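Local coordinates for protein Proline/betaine transporter, RALF (Rickettsia prowazekii str. Madrid E, PDB 4D7R) that is an engineered chimera of the Rickettsia RalF Sec7 domain and the Legionella RalF capping domain, and probably acts as a guanine nucleotide exchange factor, at residues S100-F105 / G140-E145; D106-D111 / Y144-N149; T165-T170 / S279-Y284. All blocks are in the same frame, centred on the assembly; numbering follows the deposited sequence.

Contact 1 (S100-F105 / G140-E145); sequences SFTKQF and GTHYYE
His-142 projects from helix 129-146 and meets the last part of helix 92-103 and the chain just after it, with CB and the ring all in contact. Its CG lies anti to the backbone N (chi1 180°), which carries the imidazole across to Thr-102, Lys-103 and Phe-105. NE2 of His-142 donates to Phe-105 O at 2.7 Å, with an N-H...O angle of 161°. The acceptor sits at the ring edge, close to the imidazole plane. This bond, with the backbone over one face, helps to fix the rotation of the ring. Thr-102 O and Lys-103 CA lie over that face. Lys-103 CA is 4.0 Å from the centroid of the His-142 ring, a CH-pi contact. The two helices belong to the all-helical Sec7 part of the chimera, and the histidine ties the chain leaving one helix to the side of the other. Thr-102 turns its methyl to the contact: CG2 is 3.4 Å from CB of His-142. Its OG1 pairs with Ser-138 OG and Leu-98 O. Lys-103 crosses the imidazole at a slant, with its CG 4.0 Å from His-142 ND1. On the exposed side, Lys-103 NZ forms a salt bridge with Glu-99, while Glu-145 OE1 lies 4.1 Å from Lys-103 NZ, beyond salt-bridge range.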
loop_
_atom_site.group_PDB
_atom_site.type_symbol
_atom_site.label_atom_id
_atom_site.label_comp_id
_atom_site.label_asym_id
_atom_site.label_seq_id
_atom_site.Cartn_x
_atom_site.Cartn_y
_atom_site.Cartn_z
ATOM N N SER A 100 -0.826 -17.138 4.421
ATOM C CA SER A 100 0.091 -18.272 4.322
ATOM C C SER A 100 1.576 -17.814 4.418
ATOM O O SER A 100 2.418 -18.509 5.022
ATOM C CB SER A 100 -0.175 -19.044 3.032
ATOM O OG SER A 100 0.550 -20.265 2.983
ATOM N N PHE A 101 1.881 -16.636 3.841
ATOM C CA PHE A 101 3.249 -16.091 3.828
ATOM C C PHE A 101 3.672 -15.768 5.249
ATOM O O PHE A 101 4.729 -16.200 5.705
ATOM C CB PHE A 101 3.327 -14.855 2.908
ATOM C CG PHE A 101 4.631 -14.097 2.954
ATOM C CD1 PHE A 101 5.718 -14.506 2.193
ATOM C CD2 PHE A 101 4.789 -12.996 3.797
ATOM C CE1 PHE A 101 6.942 -13.842 2.280
ATOM C CE2 PHE A 101 6.011 -12.311 3.862
ATOM C CZ PHE A 101 7.081 -12.745 3.115
ATOM N N THR A 102 2.813 -15.051 5.975
ATOM C CA THR A 102 3.121 -14.685 7.342
ATOM C C THR A 102 3.307 -15.930 8.215
ATOM O O THR A 102 4.209 -15.935 9.048
ATOM C CB THR A 102 2.123 -13.646 7.842
ATOM O OG1 THR A 102 2.164 -12.573 6.898
ATOM C CG2 THR A 102 2.498 -13.101 9.190
ATOM N N LYS A 103 2.546 -17.012 7.933
ATOM C CA LYS A 103 2.641 -18.282 8.674
ATOM C C LYS A 103 3.998 -18.983 8.554
ATOM O O LYS A 103 4.387 -19.696 9.477
ATOM C CB LYS A 103 1.457 -19.208 8.369
ATOM C CG LYS A 103 0.250 -18.870 9.251
ATOM C CD LYS A 103 -1.021 -19.619 8.841
ATOM C CE LYS A 103 -2.169 -19.397 9.810
ATOM N NZ LYS A 103 -2.603 -17.976 9.871
ATOM N N GLN A 104 4.755 -18.712 7.471
ATOM C CA GLN A 104 6.103 -19.252 7.248
ATOM C C GLN A 104 7.089 -18.762 8.342
ATOM O O GLN A 104 8.076 -19.439 8.650
ATOM C CB GLN A 104 6.620 -18.789 5.878
ATOM C CG GLN A 104 5.897 -19.411 4.658
ATOM C CD GLN A 104 6.484 -20.740 4.245
ATOM O OE1 GLN A 104 7.567 -21.151 4.690
ATOM N NE2 GLN A 104 5.753 -21.485 3.434
ATOM N N PHE A 105 6.847 -17.578 8.898
ATOM C CA PHE A 105 7.729 -17.021 9.945
ATOM C C PHE A 105 7.493 -17.709 11.283
ATOM O O PHE A 105 6.352 -17.893 11.698
ATOM C CB PHE A 105 7.472 -15.518 10.127
ATOM C CG PHE A 105 7.879 -14.642 8.969
ATOM C CD1 PHE A 105 7.071 -14.537 7.833
ATOM C CD2 PHE A 105 9.053 -13.899 9.019
ATOM C CE1 PHE A 105 7.435 -13.708 6.775
ATOM C CE2 PHE A 105 9.421 -13.078 7.951
ATOM C CZ PHE A 105 8.596 -12.964 6.852
ATOM N N GLY A 140 0.921 -8.540 13.084
ATOM C CA GLY A 140 0.349 -8.540 14.437
ATOM C C GLY A 140 -0.433 -9.794 14.779
ATOM O O GLY A 140 -0.177 -10.445 15.797
ATOM N N THR A 141 -1.383 -10.164 13.917
ATOM C CA THR A 141 -2.172 -11.366 14.110
ATOM C C THR A 141 -1.307 -12.625 14.300
ATOM O O THR A 141 -1.544 -13.408 15.231
ATOM C CB THR A 141 -3.217 -11.476 12.989
ATOM O OG1 THR A 141 -4.091 -10.351 13.104
ATOM C CG2 THR A 141 -4.038 -12.783 13.070
ATOM N N HIS A 142 -0.317 -12.828 13.414
ATOM C CA HIS A 142 0.519 -14.026 13.497
ATOM C C HIS A 142 1.450 -14.020 14.716
ATOM O O HIS A 142 1.638 -15.083 15.345
ATOM C CB HIS A 142 1.296 -14.268 12.187
ATOM C CG HIS A 142 2.177 -15.493 12.222
ATOM N ND1 HIS A 142 1.644 -16.769 12.384
ATOM C CD2 HIS A 142 3.524 -15.595 12.128
ATOM C CE1 HIS A 142 2.677 -17.596 12.365
ATOM N NE2 HIS A 142 3.834 -16.938 12.250
ATOM N N TYR A 143 1.991 -12.831 15.077
ATOM C CA TYR A 143 2.867 -12.740 16.237
ATOM C C TYR A 143 2.094 -13.097 17.513
ATOM O O TYR A 143 2.584 -13.864 18.328
ATOM C CB TYR A 143 3.577 -11.372 16.346
ATOM C CG TYR A 143 4.482 -11.348 17.560
ATOM C CD1 TYR A 143 3.987 -10.995 18.816
ATOM C CD2 TYR A 143 5.794 -11.817 17.485
ATOM C CE1 TYR A 143 4.779 -11.083 19.955
ATOM C CE2 TYR A 143 6.617 -11.840 18.609
ATOM C CZ TYR A 143 6.094 -11.500 19.848
ATOM O OH TYR A 143 6.863 -11.526 20.982
ATOM N N TYR A 144 0.870 -12.598 17.631
ATOM C CA TYR A 144 -0.032 -12.876 18.739
ATOM C C TYR A 144 -0.333 -14.370 18.784
ATOM O O TYR A 144 -0.131 -15.014 19.820
ATOM C CB TYR A 144 -1.334 -12.060 18.606
ATOM C CG TYR A 144 -2.436 -12.529 19.537
ATOM C CD1 TYR A 144 -2.289 -12.456 20.921
ATOM C CD2 TYR A 144 -3.599 -13.109 19.036
ATOM C CE1 TYR A 144 -3.267 -12.950 21.782
ATOM C CE2 TYR A 144 -4.597 -13.586 19.891
ATOM C CZ TYR A 144 -4.430 -13.490 21.261
ATOM O OH TYR A 144 -5.422 -13.918 22.105
ATOM N N GLU A 145 -0.752 -14.929 17.646
ATOM C CA GLU A 145 -1.058 -16.363 17.548
ATOM C C GLU A 145 0.092 -17.290 17.963
ATOM O O GLU A 145 -0.175 -18.349 18.545
ATOM C CB GLU A 145 -1.632 -16.713 16.174
ATOM C CG GLU A 145 -3.077 -16.237 16.030
ATOM C CD GLU A 145 -3.725 -16.312 14.657
ATOM O OE1 GLU A 145 -2.996 -16.481 13.656
ATOM O OE2 GLU A 145 -4.969 -16.185 14.582
#

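Contact 2 (D106-D111 / Y144-N149); sequences DFKEKD and YEQNLN
Asn-147 and Gln-146 meet the loop 106-111 through their side-chain amides. The amide of Asn-147 uses both its ends. Its ND2 donates to Phe-107 O at 2.7 Å, nearly straight at 175°, and its OD1 accepts from Glu-109 N at 2.8 Å, with a more bent angle of 143°. ND2 lies above the carbonyl plane of Phe-107. Lys-110 N reaches the same oxygen from the opposite face, so two donors grip it. ND2 of Asn-147 also donates to Tyr-143 O, which holds the amide against its own helix end.

The loop joining helices 92-103 and 112-121 of the Sec7 domain contains a type II beta turn from Phe-107 to Lys-110, with Glu-109 at its third position in a positive-phi conformation. Gln-146 and Asn-147, where helix 129-146 gives way to loop, bond to it.

Lys-108 runs over Gln-146. Lys-108 CB is 4.0 Å from Gln-146 O. Lys-108 CG lies over the amide face of Gln-146, 3.7 Å from both Gln-146 O and Gln-146 NE2. Lys-108 CD passes near NE2 as well. The chain then bends at chi3 and chi4, which takes NZ past the NE2 end of the amide toward Asp-106. Lys-108 NZ ends 3.7 Å from Gln-146 NE2 and forms a salt bridge with Asp-106 OD1 at 2.8 Å, meeting the carboxylate from above its plane. On the other branch of the same amide, Gln-146 OE1 accepts from Phe-107 N. The 2.5 Å from Phe-107 N to Gln-146 OE1 is very short, and its exact length is doubtful. The Phe-107 ring itself turns inward to His-142, Phe-105 and Phe-139.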
loop_
_atom_site.group_PDB
_atom_site.type_symbol
_atom_site.label_atom_id
_atom_site.label_comp_id
_atom_site.label_asym_id
_atom_site.label_seq_id
_atom_site.Cartn_x
_atom_site.Cartn_y
_atom_site.Cartn_z
ATOM N N ASP A 106 8.571 -18.060 11.964
ATOM C CA ASP A 106 8.482 -18.642 13.296
ATOM C C ASP A 106 8.747 -17.497 14.299
ATOM O O ASP A 106 9.867 -17.008 14.399
ATOM C CB ASP A 106 9.491 -19.791 13.463
ATOM C CG ASP A 106 9.493 -20.413 14.849
ATOM O OD1 ASP A 106 8.440 -20.347 15.538
ATOM O OD2 ASP A 106 10.537 -20.974 15.243
ATOM N N PHE A 107 7.690 -17.025 14.975
ATOM C CA PHE A 107 7.795 -15.932 15.939
ATOM C C PHE A 107 7.609 -16.456 17.365
ATOM O O PHE A 107 7.480 -15.645 18.280
ATOM C CB PHE A 107 6.721 -14.862 15.648
ATOM C CG PHE A 107 6.892 -14.075 14.366
ATOM C CD1 PHE A 107 8.160 -13.744 13.894
ATOM C CD2 PHE A 107 5.791 -13.607 13.675
ATOM C CE1 PHE A 107 8.317 -13.002 12.718
ATOM C CE2 PHE A 107 5.949 -12.838 12.515
ATOM C CZ PHE A 107 7.210 -12.535 12.053
ATOM N N LYS A 108 7.599 -17.793 17.547
ATOM C CA LYS A 108 7.375 -18.446 18.843
ATOM C C LYS A 108 8.506 -18.130 19.792
ATOM O O LYS A 108 9.663 -18.386 19.472
ATOM C CB LYS A 108 7.209 -19.973 18.676
ATOM C CG LYS A 108 5.961 -20.389 17.884
ATOM C CD LYS A 108 5.693 -21.914 17.899
ATOM C CE LYS A 108 6.673 -22.759 17.101
ATOM N NZ LYS A 108 6.598 -22.493 15.640
ATOM N N GLU A 109 8.184 -17.508 20.929
ATOM C CA GLU A 109 9.160 -17.092 21.944
ATOM C C GLU A 109 10.218 -16.143 21.381
ATOM O O GLU A 109 11.325 -16.060 21.924
ATOM C CB GLU A 109 9.817 -18.318 22.633
ATOM C CG GLU A 109 8.822 -19.227 23.327
ATOM C CD GLU A 109 9.443 -20.468 23.936
ATOM O OE1 GLU A 109 10.320 -21.088 23.291
ATOM O OE2 GLU A 109 9.031 -20.835 25.056
ATOM N N LYS A 110 9.875 -15.418 20.284
ATOM C CA LYS A 110 10.778 -14.464 19.678
ATOM C C LYS A 110 10.459 -13.093 20.236
ATOM O O LYS A 110 9.317 -12.830 20.640
ATOM C CB LYS A 110 10.664 -14.447 18.129
ATOM C CG LYS A 110 11.062 -15.736 17.413
ATOM C CD LYS A 110 12.450 -16.263 17.748
ATOM C CE LYS A 110 12.592 -17.696 17.295
ATOM N NZ LYS A 110 13.720 -18.382 17.988
ATOM N N ASP A 111 11.484 -12.241 20.273
ATOM C CA ASP A 111 11.405 -10.851 20.703
ATOM C C ASP A 111 10.468 -10.160 19.708
ATOM O O ASP A 111 10.628 -10.348 18.494
ATOM C CB ASP A 111 12.795 -10.198 20.630
ATOM C CG ASP A 111 12.763 -8.719 20.984
ATOM O OD1 ASP A 111 12.501 -8.398 22.165
ATOM O OD2 ASP A 111 12.901 -7.887 20.065
ATOM N N TYR A 144 0.870 -12.598 17.631
ATOM C CA TYR A 144 -0.032 -12.876 18.739
ATOM C C TYR A 144 -0.333 -14.370 18.784
ATOM O O TYR A 144 -0.131 -15.014 19.820
ATOM C CB TYR A 144 -1.334 -12.060 18.606
ATOM C CG TYR A 144 -2.436 -12.529 19.537
ATOM C CD1 TYR A 144 -2.289 -12.456 20.921
ATOM C CD2 TYR A 144 -3.599 -13.109 19.036
ATOM C CE1 TYR A 144 -3.267 -12.950 21.782
ATOM C CE2 TYR A 144 -4.597 -13.586 19.891
ATOM C CZ TYR A 144 -4.430 -13.490 21.261
ATOM O OH TYR A 144 -5.422 -13.918 22.105
ATOM N N GLU A 145 -0.752 -14.929 17.646
ATOM C CA GLU A 145 -1.058 -16.363 17.548
ATOM C C GLU A 145 0.092 -17.290 17.963
ATOM O O GLU A 145 -0.175 -18.349 18.545
ATOM C CB GLU A 145 -1.632 -16.713 16.174
ATOM C CG GLU A 145 -3.077 -16.237 16.030
ATOM C CD GLU A 145 -3.725 -16.312 14.657
ATOM O OE1 GLU A 145 -2.996 -16.481 13.656
ATOM O OE2 GLU A 145 -4.969 -16.185 14.582
ATOM N N GLN A 146 1.364 -16.881 17.712
ATOM C CA GLN A 146 2.541 -17.668 18.078
ATOM C C GLN A 146 2.997 -17.428 19.518
ATOM O O GLN A 146 3.894 -18.124 19.994
ATOM C CB GLN A 146 3.700 -17.412 17.100
ATOM C CG GLN A 146 3.329 -17.830 15.673
ATOM C CD GLN A 146 4.425 -18.581 14.987
ATOM O OE1 GLN A 146 5.428 -18.016 14.609
ATOM N NE2 GLN A 146 4.204 -19.842 14.719
ATOM N N ASN A 147 2.419 -16.435 20.204
ATOM C CA ASN A 147 2.807 -16.093 21.571
ATOM C C ASN A 147 1.544 -15.740 22.350
ATOM O O ASN A 147 1.497 -14.722 23.046
ATOM C CB ASN A 147 3.776 -14.905 21.543
ATOM C CG ASN A 147 5.082 -15.215 20.878
ATOM O OD1 ASN A 147 5.947 -15.851 21.477
ATOM N ND2 ASN A 147 5.214 -14.850 19.601
ATOM N N LEU A 148 0.511 -16.580 22.200
ATOM C CA LEU A 148 -0.817 -16.379 22.746
ATOM C C LEU A 148 -0.896 -15.950 24.202
ATOM O O LEU A 148 -0.546 -16.715 25.096
ATOM C CB LEU A 148 -1.687 -17.615 22.475
ATOM C CG LEU A 148 -3.180 -17.366 22.345
ATOM C CD1 LEU A 148 -3.535 -16.947 20.919
ATOM C CD2 LEU A 148 -3.965 -18.604 22.767
ATOM N N ASN A 149 -1.323 -14.705 24.431
ATOM C CA ASN A 149 -1.513 -14.139 25.774
ATOM C C ASN A 149 -0.270 -14.129 26.665
ATOM O O ASN A 149 -0.410 -14.015 27.874
ATOM C CB ASN A 149 -2.739 -14.767 26.478
ATOM C CG ASN A 149 -3.968 -14.830 25.610
ATOM O OD1 ASN A 149 -4.362 -13.851 24.966
ATOM N ND2 ASN A 149 -4.588 -15.994 25.562
#

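Contact 3 (T165-T170 / S279-Y284)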
loop_
_atom_site.group_PDB
_atom_site.type_symbol
_atom_site.label_atom_id
_atom_site.label_comp_id
_atom_site.label_asym_id
_atom_site.label_seq_id
_atom_site.Cartn_x
_atom_site.Cartn_y
_atom_site.Cartn_z
ATOM N N THR A 165 4.437 1.600 17.309
ATOM C CA THR A 165 5.896 1.411 17.249
ATOM C C THR A 165 6.419 2.053 15.968
ATOM O O THR A 165 7.464 2.700 15.978
ATOM C CB THR A 165 6.254 -0.093 17.346
ATOM O OG1 THR A 165 5.804 -0.614 18.584
ATOM C CG2 THR A 165 7.746 -0.350 17.235
ATOM N N ILE A 166 5.699 1.835 14.858
ATOM C CA ILE A 166 6.037 2.412 13.550
ATOM C C ILE A 166 5.970 3.961 13.641
ATOM O O ILE A 166 6.875 4.642 13.176
ATOM C CB ILE A 166 5.099 1.817 12.457
ATOM C CG1 ILE A 166 5.471 0.340 12.164
ATOM C CG2 ILE A 166 5.164 2.655 11.200
ATOM C CD1 ILE A 166 4.443 -0.463 11.416
ATOM N N MET A 167 4.943 4.503 14.306
ATOM C CA MET A 167 4.824 5.953 14.476
ATOM C C MET A 167 5.903 6.466 15.444
ATOM O O MET A 167 6.435 7.559 15.232
ATOM C CB MET A 167 3.420 6.340 14.978
ATOM C CG MET A 167 2.389 6.524 13.862
ATOM S SD MET A 167 2.874 7.658 12.513
ATOM C CE MET A 167 3.330 9.173 13.419
ATOM N N LEU A 168 6.270 5.636 16.469
ATOM C CA LEU A 168 7.310 5.990 17.448
ATOM C C LEU A 168 8.642 6.131 16.689
ATOM O O LEU A 168 9.377 7.088 16.935
ATOM C CB LEU A 168 7.429 4.927 18.556
ATOM C CG LEU A 168 8.558 5.207 19.567
ATOM C CD1 LEU A 168 8.314 6.529 20.349
ATOM C CD2 LEU A 168 8.816 4.007 20.437
ATOM N N ASN A 169 8.903 5.209 15.742
ATOM C CA ASN A 169 10.105 5.236 14.866
ATOM C C ASN A 169 10.211 6.575 14.109
ATOM O O ASN A 169 11.259 7.233 14.152
ATOM C CB ASN A 169 10.064 4.071 13.892
ATOM C CG ASN A 169 11.261 4.054 12.993
ATOM O OD1 ASN A 169 12.396 3.875 13.444
ATOM N ND2 ASN A 169 11.032 4.289 11.713
ATOM N N THR A 170 9.113 7.009 13.474
ATOM C CA THR A 170 9.067 8.322 12.796
ATOM C C THR A 170 9.314 9.447 13.801
ATOM O O THR A 170 10.144 10.320 13.543
ATOM C CB THR A 170 7.707 8.523 12.074
ATOM O OG1 THR A 170 7.699 7.734 10.899
ATOM C CG2 THR A 170 7.441 9.986 11.701
ATOM N N SER A 279 -2.804 8.486 8.222
ATOM C CA SER A 279 -2.703 9.885 7.860
ATOM C C SER A 279 -1.399 10.455 8.400
ATOM O O SER A 279 -0.741 11.105 7.719
ATOM C CB SER A 279 -3.901 10.729 8.311
ATOM O OG SER A 279 -5.081 10.373 7.721
ATOM N N PHE A 280 -1.068 10.161 9.641
ATOM C CA PHE A 280 0.160 10.617 10.264
ATOM C C PHE A 280 1.382 10.043 9.570
ATOM O O PHE A 280 2.329 10.691 9.347
ATOM C CB PHE A 280 0.186 10.200 11.720
ATOM C CG PHE A 280 -0.558 11.120 12.602
ATOM C CD1 PHE A 280 -1.892 11.222 12.491
ATOM C CD2 PHE A 280 0.090 11.908 13.499
ATOM C CE1 PHE A 280 -2.601 12.089 13.278
ATOM C CE2 PHE A 280 -0.605 12.793 14.291
ATOM C CZ PHE A 280 -1.946 12.862 14.189
ATOM N N PHE A 281 1.305 8.760 9.300
ATOM C CA PHE A 281 2.430 8.017 8.782
ATOM C C PHE A 281 2.785 8.350 7.339
ATOM O O PHE A 281 3.915 8.498 7.045
ATOM C CB PHE A 281 2.215 6.524 8.986
ATOM C CG PHE A 281 3.393 5.664 8.634
ATOM C CD1 PHE A 281 4.623 5.874 9.174
ATOM C CD2 PHE A 281 3.253 4.638 7.755
ATOM C CE1 PHE A 281 5.688 5.078 8.876
ATOM C CE2 PHE A 281 4.327 3.858 7.404
ATOM C CZ PHE A 281 5.540 4.077 7.975
ATOM N N THR A 282 1.781 8.496 6.486
ATOM C CA THR A 282 2.010 8.645 5.051
ATOM C C THR A 282 1.412 9.879 4.438
ATOM O O THR A 282 1.706 10.145 3.283
ATOM C CB THR A 282 1.375 7.447 4.273
ATOM O OG1 THR A 282 -0.023 7.515 4.436
ATOM C CG2 THR A 282 1.842 6.063 4.735
ATOM N N GLY A 283 0.576 10.610 5.179
ATOM C CA GLY A 283 -0.119 11.770 4.638
ATOM C C GLY A 283 -1.430 11.375 3.979
ATOM O O GLY A 283 -2.105 12.218 3.380
ATOM N N TYR A 284 -1.818 10.092 4.088
ATOM C CA TYR A 284 -3.046 9.541 3.495
ATOM C C TYR A 284 -4.326 10.316 3.863
ATOM O O TYR A 284 -4.564 10.610 5.033
ATOM C CB TYR A 284 -3.186 8.083 3.897
ATOM C CG TYR A 284 -4.298 7.289 3.235
ATOM C CD1 TYR A 284 -4.387 7.190 1.846
ATOM C CD2 TYR A 284 -5.171 6.521 3.998
ATOM C CE1 TYR A 284 -5.363 6.392 1.239
ATOM C CE2 TYR A 284 -6.135 5.711 3.408
ATOM C CZ TYR A 284 -6.221 5.635 2.032
ATOM O OH TYR A 284 -7.200 4.834 1.507
HETATM O O HOH W 1 6.307 8.832 8.838
#
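The contact joins domains from two different bacteria within one fused chain: Ile-166 of the Rickettsia Sec7 domain meets Phe-281 of the Legionella capping domain. Helix 155-173 of the Sec7 part packs against helix 276-282 of the capping part. In this engineered chimera the pairing cannot be read as a natural interface. The packing is mostly apolar. With chi1 of -173°, the Phe-281 ring swings away from its own backbone N and up to the Sec7 helix. Ile-166 reaches it with its CG2 branch over one face. That CG2 methyl of Ile-166 is 3.7 Å from the centroid of the Phe-281 ring, a CH-pi contact offset toward the rim at CE1 and CZ. Another aromatic of the capping domain, Phe-314, meets the Phe-281 ring edge-to-face.

Met-167 bends at chi2 and chi3, and its end curls toward the backbone of the capping helix. Met-167 SD lies 3.8 Å from Phe-281 CB, and obliquely beside the ring, 5.3 Å from its centroid. This is a Met-aromatic contact. The methyl CE of Met-167 goes on to the neighbouring residue and touches Phe-280 CB at 3.7 Å. The ring of Phe-280 leads away from the Sec7 helix and meets Phe-309.

Thr-170 supplies the polar side. Its OG1 sits at the edge of the Phe-281 ring, near the ring plane and 3.9 Å from CE1. Thr-170 OG1 donates to a water at 2.7 Å, and that water donates to Phe-281 O at 3.0 Å.

Contacts 1 and 2 are neighbours, with centres about 9 Å apart. Both use helix 129-146 and lie wholly in the Sec7 domain. The first pairs it with the last part of helix 92-103, the second with the loop that follows. They touch where Tyr-143 OH probably bonds to Lys-110 O and where the His-142 and Phe-107 rings pack. Contact 3 comes later in the chain. Its centre is about 22 Å from that of contact 1 and 25 Å from that of contact 2, and it touches neither. It pairs helix 155-173, next after 129-146, with helix 276-282 of the capping domain. Contacts 1 and 2 thus lie inside the Sec7 domain, and contact 3 joins that domain to the grafted cap.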